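Fumarate lyase (Mesorhizobium sp., PDB 3C8T) belongs to the fumarate lyase superfamily, largely helical proteins whose long helices pack together in a tetramer. Local coordinates at residues A[206-211]-A[218-223]; A[31-36]-A[108-113]; A[154-159]-A[365-370]; A[243-248]-A[333-338]; A[59-64]-A[88-93]. One frame throughout, in Å; residues are numbered along the deposited sequence.

Interaction 1: residues A[206-211]-A[218-223]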
# COMPACT_ATOMS: atom_id res chain seq x y z
N ASP A 206 40.84 -3.02 -4.02
CA ASP A 206 41.73 -3.19 -2.85
C ASP A 206 41.28 -2.31 -1.68
O ASP A 206 41.14 -2.77 -0.56
CB ASP A 206 43.19 -2.84 -3.22
CG ASP A 206 43.73 -3.69 -4.33
OD1 ASP A 206 43.39 -4.90 -4.36
OD2 ASP A 206 44.48 -3.15 -5.18
N VAL A 207 41.05 -1.03 -1.96
CA VAL A 207 40.54 -0.10 -0.94
C VAL A 207 39.20 -0.58 -0.34
O VAL A 207 39.04 -0.64 0.88
CB VAL A 207 40.40 1.30 -1.53
CG1 VAL A 207 39.82 2.29 -0.49
CG2 VAL A 207 41.74 1.77 -2.07
N GLN A 208 38.27 -0.94 -1.22
CA GLN A 208 36.91 -1.35 -0.84
C GLN A 208 36.93 -2.55 0.11
O GLN A 208 36.23 -2.55 1.14
CB GLN A 208 36.08 -1.69 -2.12
CG GLN A 208 34.63 -2.01 -1.84
CD GLN A 208 33.93 -2.59 -3.01
OE1 GLN A 208 33.90 -3.81 -3.16
NE2 GLN A 208 33.35 -1.74 -3.87
N ARG A 209 37.74 -3.54 -0.24
CA ARG A 209 37.96 -4.72 0.59
C ARG A 209 38.68 -4.43 1.92
O ARG A 209 38.28 -4.94 2.96
CB ARG A 209 38.76 -5.75 -0.20
CG ARG A 209 37.96 -6.35 -1.32
CD ARG A 209 38.88 -7.02 -2.32
NE ARG A 209 38.12 -7.59 -3.43
CZ ARG A 209 38.65 -7.90 -4.61
NH1 ARG A 209 39.94 -7.66 -4.83
NH2 ARG A 209 37.89 -8.42 -5.57
N GLU A 210 39.74 -3.63 1.88
CA GLU A 210 40.39 -3.19 3.11
C GLU A 210 39.46 -2.45 4.06
O GLU A 210 39.51 -2.64 5.28
CB GLU A 210 41.61 -2.31 2.80
CG GLU A 210 42.88 -3.07 2.79
CD GLU A 210 43.03 -3.97 4.02
OE1 GLU A 210 43.23 -3.43 5.15
OE2 GLU A 210 42.95 -5.21 3.84
N LEU A 211 38.64 -1.59 3.49
CA LEU A 211 37.66 -0.80 4.23
C LEU A 211 36.60 -1.68 4.90
O LEU A 211 36.23 -1.44 6.03
CB LEU A 211 37.02 0.23 3.30
CG LEU A 211 35.91 1.11 3.86
CD1 LEU A 211 36.47 1.98 4.93
CD2 LEU A 211 35.34 1.97 2.75
N GLY A 218 30.90 -7.15 5.53
CA GLY A 218 31.22 -7.96 4.32
C GLY A 218 31.64 -7.02 3.18
O GLY A 218 31.57 -5.79 3.31
N VAL A 219 32.07 -7.61 2.07
CA VAL A 219 32.37 -6.93 0.82
C VAL A 219 31.23 -7.25 -0.15
O VAL A 219 30.91 -8.42 -0.35
CB VAL A 219 33.72 -7.45 0.22
CG1 VAL A 219 34.05 -6.79 -1.15
CG2 VAL A 219 34.91 -7.24 1.21
N PRO A 220 30.60 -6.22 -0.75
CA PRO A 220 29.54 -6.49 -1.73
C PRO A 220 30.11 -7.13 -2.99
O PRO A 220 31.31 -6.98 -3.30
CB PRO A 220 29.05 -5.07 -2.08
CG PRO A 220 30.26 -4.20 -1.91
CD PRO A 220 30.84 -4.78 -0.61
N SER A 221 29.26 -7.85 -3.72
CA SER A 221 29.70 -8.41 -5.00
C SER A 221 30.08 -7.27 -6.00
O SER A 221 31.02 -7.40 -6.79
CB SER A 221 28.61 -9.27 -5.60
OG SER A 221 27.36 -8.64 -5.45
N ILE A 222 29.32 -6.17 -5.92
CA ILE A 222 29.49 -4.98 -6.74
C ILE A 222 28.70 -3.82 -6.08
O ILE A 222 27.78 -4.05 -5.23
CB ILE A 222 29.05 -5.23 -8.25
CG1 ILE A 222 29.51 -4.10 -9.20
CG2 ILE A 222 27.52 -5.49 -8.34
CD1 ILE A 222 29.46 -4.51 -10.69
N THR A 223 29.07 -2.60 -6.45
CA THR A 223 28.39 -1.37 -6.12
C THR A 223 26.88 -1.56 -5.96
O THR A 223 26.21 -2.18 -6.82
CB THR A 223 28.66 -0.34 -7.24
OG1 THR A 223 30.07 -0.26 -7.47
CG2 THR A 223 28.09 1.07 -6.88
O HOH W 1 32.31 -2.69 -6.47
O HOH W 2 33.35 -5.82 -4.76
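Arg209, on helix 204-215, and Val219, in the loop that follows it, bring the two backbones to a closest CA-CA distance of 6.0 Å. The helix runs on past 211, and the chain returns past its side as irregular coil. Val219 lies against the stem of Arg209, with its CG1 3.9 Å from Arg209 CG and its CG2 4.0 Å from Arg209 CA, so both methyls touch the aliphatic base of an exposed, extended arginine. Gln208 reaches farther: with CG anti to the backbone N (chi1 -175°), its chain stretches out to the loop and sets OE1 3.6 Å from Val219 CG1 and 3.9 Å from Pro220 CG. The helix and this loop belong to the lyase region of the fumarate lyase fold, and the loop leads into helix 229-255. The Gln208 amide uses both ends. NE2 donates to Phe190 O and to a water 3.0 Å away, which also accepts a weak bond from Thr223 N. OE1 faces a second water at 2.6 Å, and that water lies 2.8 Å from Pro220 O. Farther along the loop, Ser221 O accepts a hydrogen bond from Asn438 of the second subunit.

Interaction 2: residues A[31-36]-A[108-113]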
# COMPACT_ATOMS: atom_id res chain seq x y z
N VAL A 31 31.95 9.86 10.39
CA VAL A 31 33.35 10.04 10.79
C VAL A 31 34.05 8.68 10.89
O VAL A 31 35.15 8.50 10.32
CB VAL A 31 33.45 10.80 12.15
CG1 VAL A 31 34.90 11.01 12.53
CG2 VAL A 31 32.72 12.14 12.08
N GLU A 32 33.43 7.71 11.58
CA GLU A 32 33.98 6.36 11.69
C GLU A 32 34.37 5.78 10.33
O GLU A 32 35.45 5.21 10.17
CB GLU A 32 33.04 5.42 12.50
CG GLU A 32 33.44 3.96 12.44
CD GLU A 32 32.55 3.01 13.23
OE1 GLU A 32 31.56 3.45 13.88
OE2 GLU A 32 32.85 1.78 13.20
N THR A 33 33.51 5.97 9.34
CA THR A 33 33.72 5.48 7.96
C THR A 33 34.91 6.19 7.30
O THR A 33 35.75 5.54 6.68
CB THR A 33 32.43 5.71 7.15
OG1 THR A 33 31.33 5.05 7.80
CG2 THR A 33 32.56 5.23 5.66
N GLU A 34 34.97 7.53 7.41
CA GLU A 34 36.03 8.33 6.77
C GLU A 34 37.42 7.99 7.34
O GLU A 34 38.40 7.94 6.61
CB GLU A 34 35.77 9.81 6.94
CG GLU A 34 34.56 10.32 6.17
CD GLU A 34 34.89 10.74 4.73
OE1 GLU A 34 36.04 10.54 4.27
OE2 GLU A 34 33.98 11.29 4.08
N VAL A 35 37.48 7.78 8.66
CA VAL A 35 38.72 7.43 9.35
C VAL A 35 39.18 6.06 8.90
O VAL A 35 40.37 5.87 8.63
CB VAL A 35 38.52 7.41 10.91
CG1 VAL A 35 39.70 6.72 11.63
CG2 VAL A 35 38.31 8.79 11.43
N ALA A 36 38.25 5.12 8.82
CA ALA A 36 38.57 3.77 8.40
C ALA A 36 39.03 3.81 6.95
O ALA A 36 39.94 3.07 6.56
CB ALA A 36 37.38 2.84 8.58
N MET A 108 27.31 7.75 3.31
CA MET A 108 25.92 7.67 3.83
C MET A 108 25.35 6.24 3.83
O MET A 108 24.70 5.86 4.81
CB MET A 108 24.99 8.61 3.06
CG MET A 108 25.33 10.10 3.26
SD MET A 108 24.22 11.30 2.43
CE MET A 108 22.81 11.13 3.54
N ASP A 109 25.63 5.45 2.78
CA ASP A 109 25.24 4.04 2.74
C ASP A 109 25.96 3.23 3.80
O ASP A 109 25.37 2.43 4.53
CB ASP A 109 25.61 3.43 1.38
CG ASP A 109 24.49 3.54 0.32
OD1 ASP A 109 23.41 4.07 0.61
OD2 ASP A 109 24.70 3.07 -0.81
N THR A 110 27.26 3.44 3.89
CA THR A 110 28.09 2.71 4.86
C THR A 110 27.76 3.06 6.29
O THR A 110 27.63 2.17 7.11
CB THR A 110 29.60 2.91 4.60
OG1 THR A 110 29.94 2.39 3.30
CG2 THR A 110 30.40 2.16 5.67
N ALA A 111 27.61 4.35 6.60
CA ALA A 111 27.14 4.75 7.95
C ALA A 111 25.77 4.18 8.29
O ALA A 111 25.52 3.80 9.44
CB ALA A 111 27.11 6.27 8.08
N THR A 112 24.87 4.17 7.30
CA THR A 112 23.55 3.50 7.44
C THR A 112 23.72 2.04 7.77
O THR A 112 23.04 1.53 8.67
CB THR A 112 22.66 3.71 6.19
OG1 THR A 112 22.45 5.11 6.01
CG2 THR A 112 21.29 3.01 6.31
N VAL A 113 24.60 1.35 7.05
CA VAL A 113 24.84 -0.07 7.34
C VAL A 113 25.35 -0.27 8.79
O VAL A 113 24.94 -1.20 9.47
CB VAL A 113 25.73 -0.73 6.24
CG1 VAL A 113 26.37 -2.02 6.71
CG2 VAL A 113 24.90 -0.99 4.94
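Thr33 of helix 23-43 meets Thr110 and Ala111 of helix 104-140, and these three buried residues make the whole contact between 31-36 and 108-113. Thr33 contributes most of the surface. Its OG1 stands anti to the carbonyl carbon (chi1 -57°), which leaves CG2 anti to the backbone N and turns both branches to the other helix: CG2 sits 3.8 Å from Thr110 CG2 and 3.9 Å from Thr110 CB, while OG1 is 3.7 Å from Thr110 CG2. Thr110 answers with its methyl, the two side chains lying aslant. Ala111 adds a small surface, its CB 4.4 Å from Thr33 OG1. The CA atoms of Thr33 and Ala111 are 6.6 Å apart, a close approach of two helices that short side chains allow. Around them, Leu114 and Ile107 of helix 104-140 touch Thr33, and Leu215 of helix 204-215 covers Thr110, so the contact lies within the helical packing of the lyase region. Both hydroxyls look back to their own helices: Thr33 OG1 bonds to Arg29 O, and Thr110 OG1 to Asp106 O and to Glu189 N. With the hydroxyls engaged there, the segments share no hydrogen bond, only van der Waals packing of methyl on methyl and hydroxyl oxygen on methyl.

Interaction 3: residues A[154-159]-A[365-370]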
# COMPACT_ATOMS: atom_id res chain seq x y z
N HIS A 154 -17.15 -20.81 18.58
CA HIS A 154 -16.60 -21.97 19.25
C HIS A 154 -16.42 -23.10 18.24
O HIS A 154 -17.33 -23.39 17.44
CB HIS A 154 -17.50 -22.36 20.44
CG HIS A 154 -17.34 -21.46 21.64
ND1 HIS A 154 -17.81 -21.78 22.90
CD2 HIS A 154 -16.78 -20.23 21.77
CE1 HIS A 154 -17.55 -20.79 23.75
NE2 HIS A 154 -16.95 -19.83 23.07
N ALA A 155 -15.22 -23.67 18.21
CA ALA A 155 -14.94 -24.76 17.26
C ALA A 155 -14.73 -26.09 18.00
O ALA A 155 -15.67 -26.88 18.10
CB ALA A 155 -13.74 -24.39 16.36
N LEU A 156 -13.53 -26.32 18.56
CA LEU A 156 -13.29 -27.44 19.46
C LEU A 156 -12.47 -26.92 20.62
O LEU A 156 -11.96 -25.79 20.55
CB LEU A 156 -12.52 -28.57 18.76
CG LEU A 156 -13.14 -29.42 17.64
CD1 LEU A 156 -12.13 -30.40 17.11
CD2 LEU A 156 -14.43 -30.17 18.06
N PRO A 157 -12.33 -27.72 21.71
CA PRO A 157 -11.43 -27.28 22.76
C PRO A 157 -9.95 -27.14 22.32
O PRO A 157 -9.46 -27.97 21.55
CB PRO A 157 -11.57 -28.39 23.81
CG PRO A 157 -12.87 -29.02 23.51
CD PRO A 157 -13.00 -28.98 22.06
N VAL A 158 -9.26 -26.11 22.81
CA VAL A 158 -7.77 -26.05 22.71
C VAL A 158 -7.23 -25.74 24.12
O VAL A 158 -7.99 -25.71 25.06
CB VAL A 158 -7.26 -25.00 21.65
CG1 VAL A 158 -7.76 -25.34 20.23
CG2 VAL A 158 -7.60 -23.56 22.05
N THR A 159 -5.92 -25.54 24.29
CA THR A 159 -5.44 -24.97 25.56
C THR A 159 -4.82 -23.64 25.26
O THR A 159 -4.47 -23.39 24.10
CB THR A 159 -4.41 -25.88 26.29
OG1 THR A 159 -3.29 -26.07 25.45
CG2 THR A 159 -5.02 -27.24 26.63
N VAL A 365 -18.14 -30.20 21.65
CA VAL A 365 -17.56 -31.55 21.52
C VAL A 365 -18.57 -32.58 20.91
O VAL A 365 -18.41 -33.81 21.03
CB VAL A 365 -16.87 -32.07 22.83
CG1 VAL A 365 -15.60 -31.24 23.12
CG2 VAL A 365 -17.82 -32.08 24.06
N ALA A 366 -19.58 -32.09 20.19
CA ALA A 366 -20.41 -32.96 19.34
C ALA A 366 -19.54 -33.95 18.54
O ALA A 366 -19.84 -35.15 18.49
CB ALA A 366 -21.26 -32.14 18.41
N GLU A 367 -18.45 -33.44 17.93
CA GLU A 367 -17.51 -34.29 17.17
C GLU A 367 -17.01 -35.53 17.94
O GLU A 367 -16.88 -36.61 17.36
CB GLU A 367 -16.28 -33.47 16.72
CG GLU A 367 -15.48 -34.20 15.60
CD GLU A 367 -14.07 -33.62 15.36
OE1 GLU A 367 -13.86 -32.99 14.27
OE2 GLU A 367 -13.18 -33.79 16.24
N ALA A 368 -16.72 -35.37 19.24
CA ALA A 368 -16.31 -36.49 20.10
C ALA A 368 -17.40 -37.59 20.24
O ALA A 368 -17.08 -38.77 20.36
CB ALA A 368 -15.92 -35.97 21.49
N VAL A 369 -18.68 -37.20 20.29
CA VAL A 369 -19.75 -38.20 20.27
C VAL A 369 -19.81 -38.91 18.90
O VAL A 369 -19.87 -40.14 18.86
CB VAL A 369 -21.12 -37.61 20.68
CG1 VAL A 369 -22.20 -38.71 20.75
CG2 VAL A 369 -21.01 -36.82 22.02
N MET A 370 -19.78 -38.14 17.80
CA MET A 370 -19.67 -38.71 16.43
C MET A 370 -18.55 -39.75 16.31
O MET A 370 -18.79 -40.89 15.91
CB MET A 370 -19.44 -37.61 15.39
CG MET A 370 -20.61 -36.66 15.12
SD MET A 370 -20.19 -35.21 14.09
CE MET A 370 -21.60 -34.16 14.44
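Val365 and Pro157 meet because CG1 of Val365 stands anti to its carbonyl carbon (chi1 -68°), which carries that methyl onto the proline ring, 3.5 Å from Pro157 CG and 3.6 Å from Pro157 CD. Glu367 stretches away from its helix with CG anti to the backbone N (chi1 -164°) and stays extended beyond, so that its carboxylate end passes Leu156. There Leu156 CD1 comes 3.7 Å from Glu367 OE2, while the other branch, CD2, lies 4.0 Å from Glu367 CB. Each of the two pairs crosses at about a right angle. The chain turns a corner at Leu156, between strands 153-155 and 157-159, the outer strands of a three-stranded antiparallel sheet. Val365 holds the N-cap position of helix 366-377, so the contact joins this sheet corner of the lyase region to the start of the first helix of the adenylosuccinate lyase C-terminal region. Tyr428 touches Val365, and its OH is hydrogen-bonded to Glu367 OE2, so OE2 has a polar partner as well as the Leu156 methyl beside it. Ser194 of the second subunit packs on Leu156, and Ser199 of the same subunit packs on Glu367.

Interaction 4: residues A[243-248]-A[333-338]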
# COMPACT_ATOMS: atom_id res chain seq x y z
N GLY A 243 3.61 -8.18 11.52
CA GLY A 243 2.42 -8.95 11.22
C GLY A 243 2.15 -10.03 12.23
O GLY A 243 1.00 -10.21 12.60
N SER A 244 3.19 -10.74 12.66
CA SER A 244 3.03 -11.78 13.69
C SER A 244 2.67 -11.18 15.03
O SER A 244 1.89 -11.77 15.75
CB SER A 244 4.29 -12.66 13.83
OG SER A 244 4.59 -13.32 12.60
N LEU A 245 3.23 -10.03 15.37
CA LEU A 245 2.75 -9.28 16.55
C LEU A 245 1.28 -8.87 16.42
O LEU A 245 0.50 -9.03 17.36
CB LEU A 245 3.61 -8.07 16.80
CG LEU A 245 5.05 -8.38 17.20
CD1 LEU A 245 5.82 -7.08 17.21
CD2 LEU A 245 5.08 -9.06 18.60
N GLY A 246 0.88 -8.33 15.25
CA GLY A 246 -0.53 -8.05 15.04
C GLY A 246 -1.49 -9.21 15.30
O GLY A 246 -2.57 -8.98 15.81
N LYS A 247 -1.12 -10.44 14.91
CA LYS A 247 -1.98 -11.61 15.06
C LYS A 247 -2.29 -11.88 16.54
O LYS A 247 -3.45 -12.05 16.92
CB LYS A 247 -1.31 -12.85 14.41
CG LYS A 247 -2.21 -14.11 14.39
CD LYS A 247 -2.00 -15.02 15.65
CE LYS A 247 -2.71 -16.39 15.55
NZ LYS A 247 -4.18 -16.33 15.76
N LEU A 248 -1.25 -11.89 17.38
CA LEU A 248 -1.42 -12.13 18.79
C LEU A 248 -2.08 -10.97 19.49
O LEU A 248 -2.79 -11.19 20.47
CB LEU A 248 -0.11 -12.52 19.47
CG LEU A 248 1.13 -11.64 19.65
CD1 LEU A 248 0.94 -10.61 20.78
CD2 LEU A 248 2.29 -12.59 19.98
N SER A 333 10.76 -1.90 16.57
CA SER A 333 11.35 -2.03 17.88
C SER A 333 10.40 -1.67 19.01
O SER A 333 10.40 -2.33 20.06
CB SER A 333 12.61 -1.14 17.98
OG SER A 333 13.46 -1.53 19.06
N GLY A 334 9.61 -0.62 18.83
CA GLY A 334 8.68 -0.20 19.87
C GLY A 334 7.54 -1.16 20.08
O GLY A 334 7.16 -1.44 21.22
N ILE A 335 6.97 -1.68 19.00
CA ILE A 335 5.91 -2.71 19.13
C ILE A 335 6.43 -4.08 19.64
O ILE A 335 5.73 -4.77 20.41
CB ILE A 335 4.96 -2.82 17.87
CG1 ILE A 335 5.67 -3.41 16.65
CG2 ILE A 335 4.37 -1.46 17.51
CD1 ILE A 335 4.79 -3.45 15.45
N LEU A 336 7.66 -4.46 19.24
CA LEU A 336 8.32 -5.60 19.94
C LEU A 336 8.48 -5.36 21.42
O LEU A 336 8.26 -6.26 22.21
CB LEU A 336 9.67 -6.00 19.37
CG LEU A 336 9.63 -6.78 18.07
CD1 LEU A 336 10.92 -6.45 17.33
CD2 LEU A 336 9.39 -8.31 18.25
N TYR A 337 8.83 -4.14 21.80
CA TYR A 337 8.95 -3.84 23.23
C TYR A 337 7.58 -3.91 23.95
O TYR A 337 7.46 -4.42 25.08
CB TYR A 337 9.69 -2.51 23.55
CG TYR A 337 9.53 -2.25 25.03
CD1 TYR A 337 8.58 -1.33 25.49
CD2 TYR A 337 10.24 -3.03 25.98
CE1 TYR A 337 8.36 -1.16 26.87
CE2 TYR A 337 10.04 -2.85 27.35
CZ TYR A 337 9.10 -1.93 27.79
OH TYR A 337 8.86 -1.76 29.13
N GLN A 338 6.55 -3.39 23.29
CA GLN A 338 5.17 -3.48 23.83
C GLN A 338 4.76 -4.94 24.01
O GLN A 338 4.18 -5.28 25.03
CB GLN A 338 4.17 -2.75 22.94
CG GLN A 338 4.27 -1.24 22.99
CD GLN A 338 4.19 -0.71 24.42
OE1 GLN A 338 3.33 -1.12 25.18
NE2 GLN A 338 5.08 0.18 24.78
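Leu245 of helix 229-255 sets one methyl, CD1, against Ile335 and Leu336 of helix 315-344, and that single carbon makes all the close contacts across 243-248 and 333-338. It reaches Ile335 CG1 at 3.7 Å, with Ile335 CD1 farther along the same branch at 4.2 Å. It also lies 3.9 Å from both CG and CD2 of Leu336, and comes 3.8 Å from the backbone N of Leu336, so the methyl rests against main chain as well as side chains. Leu245 keeps CG anti to its carbonyl carbon (chi1 -66°), which directs the branched end at the partner helix. Ile335 reaches over differently: its CG1 sits between the backbone N and the carbonyl carbon (chi1 69°), and from there the ethyl arm runs on extended beside the leucine methyl, the two side chains meeting aslant. Leu336 starts out less directly, yet its CD2 swings round to the leucine. No hydrogen bond links the segments; the joint is purely apolar and buried. The nearest CA atoms, those of Leu245 and Leu336, are 7.5 Å apart, a spacing bridged by the branched aliphatic side chains. The centre of the contact lies about 7 Å from the centre of the chain, within the bundle of long helices characteristic of the fumarate lyase superfamily. Ile289 of helix 284-306 packs on both Leu245 and Ile335, Phe171 of helix 160-185 covers Leu245 from its own helix, and Arg126 and Val130 of helix 104-140 border Leu336.

Interaction 5: residues A[59-64]-A[88-93]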
# COMPACT_ATOMS: atom_id res chain seq x y z
N ALA A 59 40.28 12.68 14.65
CA ALA A 59 38.94 12.11 14.89
C ALA A 59 38.70 11.70 16.35
O ALA A 59 37.59 11.84 16.83
CB ALA A 59 38.66 10.95 13.94
N ARG A 60 39.73 11.22 17.06
CA ARG A 60 39.57 10.87 18.51
C ARG A 60 39.09 12.07 19.31
O ARG A 60 38.26 11.93 20.21
CB ARG A 60 40.85 10.30 19.13
CG ARG A 60 41.34 9.01 18.51
CD ARG A 60 42.56 8.47 19.21
NE ARG A 60 42.23 7.86 20.49
CZ ARG A 60 43.11 7.61 21.46
NH1 ARG A 60 44.39 7.96 21.33
NH2 ARG A 60 42.70 7.03 22.58
N THR A 61 39.58 13.26 18.95
CA THR A 61 39.25 14.50 19.67
C THR A 61 38.13 15.32 19.02
O THR A 61 37.70 16.33 19.57
CB THR A 61 40.52 15.39 19.93
OG1 THR A 61 41.20 15.66 18.69
CG2 THR A 61 41.51 14.67 20.88
N PHE A 62 37.67 14.88 17.83
CA PHE A 62 36.76 15.69 17.00
C PHE A 62 35.34 15.67 17.52
O PHE A 62 34.80 14.60 17.81
CB PHE A 62 36.79 15.26 15.51
CG PHE A 62 35.77 15.97 14.62
CD1 PHE A 62 35.78 17.35 14.47
CD2 PHE A 62 34.80 15.24 13.93
CE1 PHE A 62 34.85 17.98 13.67
CE2 PHE A 62 33.87 15.88 13.12
CZ PHE A 62 33.90 17.24 12.99
N ALA A 63 34.74 16.85 17.62
CA ALA A 63 33.36 16.98 18.01
C ALA A 63 32.66 17.88 17.01
O ALA A 63 32.89 19.09 17.00
CB ALA A 63 33.26 17.58 19.43
N PRO A 64 31.75 17.31 16.18
CA PRO A 64 31.10 18.09 15.12
C PRO A 64 30.32 19.26 15.68
O PRO A 64 29.85 19.22 16.81
CB PRO A 64 30.14 17.09 14.49
CG PRO A 64 29.91 16.05 15.56
CD PRO A 64 31.24 15.93 16.24
N SER A 88 38.35 18.28 8.26
CA SER A 88 39.60 18.69 7.65
C SER A 88 40.24 19.84 8.47
O SER A 88 41.43 19.77 8.83
CB SER A 88 39.39 19.09 6.19
OG SER A 88 40.56 19.70 5.66
N ALA A 89 39.44 20.86 8.77
CA ALA A 89 39.85 22.01 9.56
C ALA A 89 40.48 21.57 10.89
O ALA A 89 41.53 22.07 11.28
CB ALA A 89 38.65 22.90 9.83
N HIS A 90 39.85 20.60 11.54
CA HIS A 90 40.31 20.11 12.82
C HIS A 90 41.63 19.35 12.72
O HIS A 90 42.42 19.39 13.65
CB HIS A 90 39.24 19.22 13.42
CG HIS A 90 39.59 18.67 14.76
ND1 HIS A 90 39.23 19.30 15.94
CD2 HIS A 90 40.22 17.53 15.12
CE1 HIS A 90 39.65 18.58 16.96
NE2 HIS A 90 40.26 17.50 16.50
N ALA A 91 41.86 18.64 11.61
CA ALA A 91 43.04 17.76 11.47
C ALA A 91 44.31 18.47 10.96
O ALA A 91 45.38 17.85 10.92
CB ALA A 91 42.72 16.56 10.58
N GLY A 92 44.17 19.73 10.54
CA GLY A 92 45.28 20.44 9.92
C GLY A 92 45.69 19.88 8.58
O GLY A 92 44.84 19.59 7.75
N GLU A 93 46.99 19.74 8.36
CA GLU A 93 47.51 19.31 7.06
C GLU A 93 47.09 17.90 6.62
O GLU A 93 46.80 17.67 5.44
CB GLU A 93 49.03 19.43 7.00
CG GLU A 93 49.50 20.85 6.67
CD GLU A 93 49.17 21.25 5.24
OE1 GLU A 93 49.72 20.61 4.30
OE2 GLU A 93 48.37 22.21 5.06
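One face of the His90 ring is covered by Phe62 CA, and Thr61 OG1 lies at the ring's edge. Phe62 CA makes a CH-pi contact there, 4.2 Å from the ring centroid, and the phenyl ring turns its edge to the same histidine in an edge-to-face pair, with centroids 5.6 Å apart and planes at 60°. Phe62 CD1 is the nearest phenyl atom, 4.0 Å from His90 CG, and one face of the phenyl ring carries Pro64 N. In the plane of the imidazole, Thr61 OG1 meets His90 NE2 in a hydrogen bond of 3.0 Å. His90 reaches this position with CG anti to the backbone N (chi1 -179°), extending from the last turn of helix 80-91 to the end of helix 49-61. The contact therefore joins two helix ends at the surface of the lyase region. Behind it, Phe62 also packs on Leu83 and Leu87 of helix 80-91 and on Val31 of helix 23-43. Thr61 OG1 is held by two partners, His90 NE2 and Ala58 O, the latter one turn back in its own helix. Together, the in-plane bond and the contacts over the face would restrict rotation of the exposed histidine ring.

How the interactions relate
Interactions 2 and 4 are buried helix-helix contacts, yet they differ in bulk: short threonines and an alanine in the first, larger aliphatic side chains near the chain centre in the second. Helix 104-140 supplies a segment to interaction 2 and neighbours to interaction 4. Interactions 1, 2 and 5 gather on one side of the chain's centre. Leu211 of interaction 1 packs on Ala36 of interaction 2, whose Val31 and Val35 touch Ala59 of interaction 5. Interaction 1, partly buried, adds waters beside its aliphatic packing, while interaction 5, at the surface, has a hydrogen bond to a histidine. Interaction 3, buried, sets proline and leucine against valine and a glutamate, about 60 Å between centres from interaction 1.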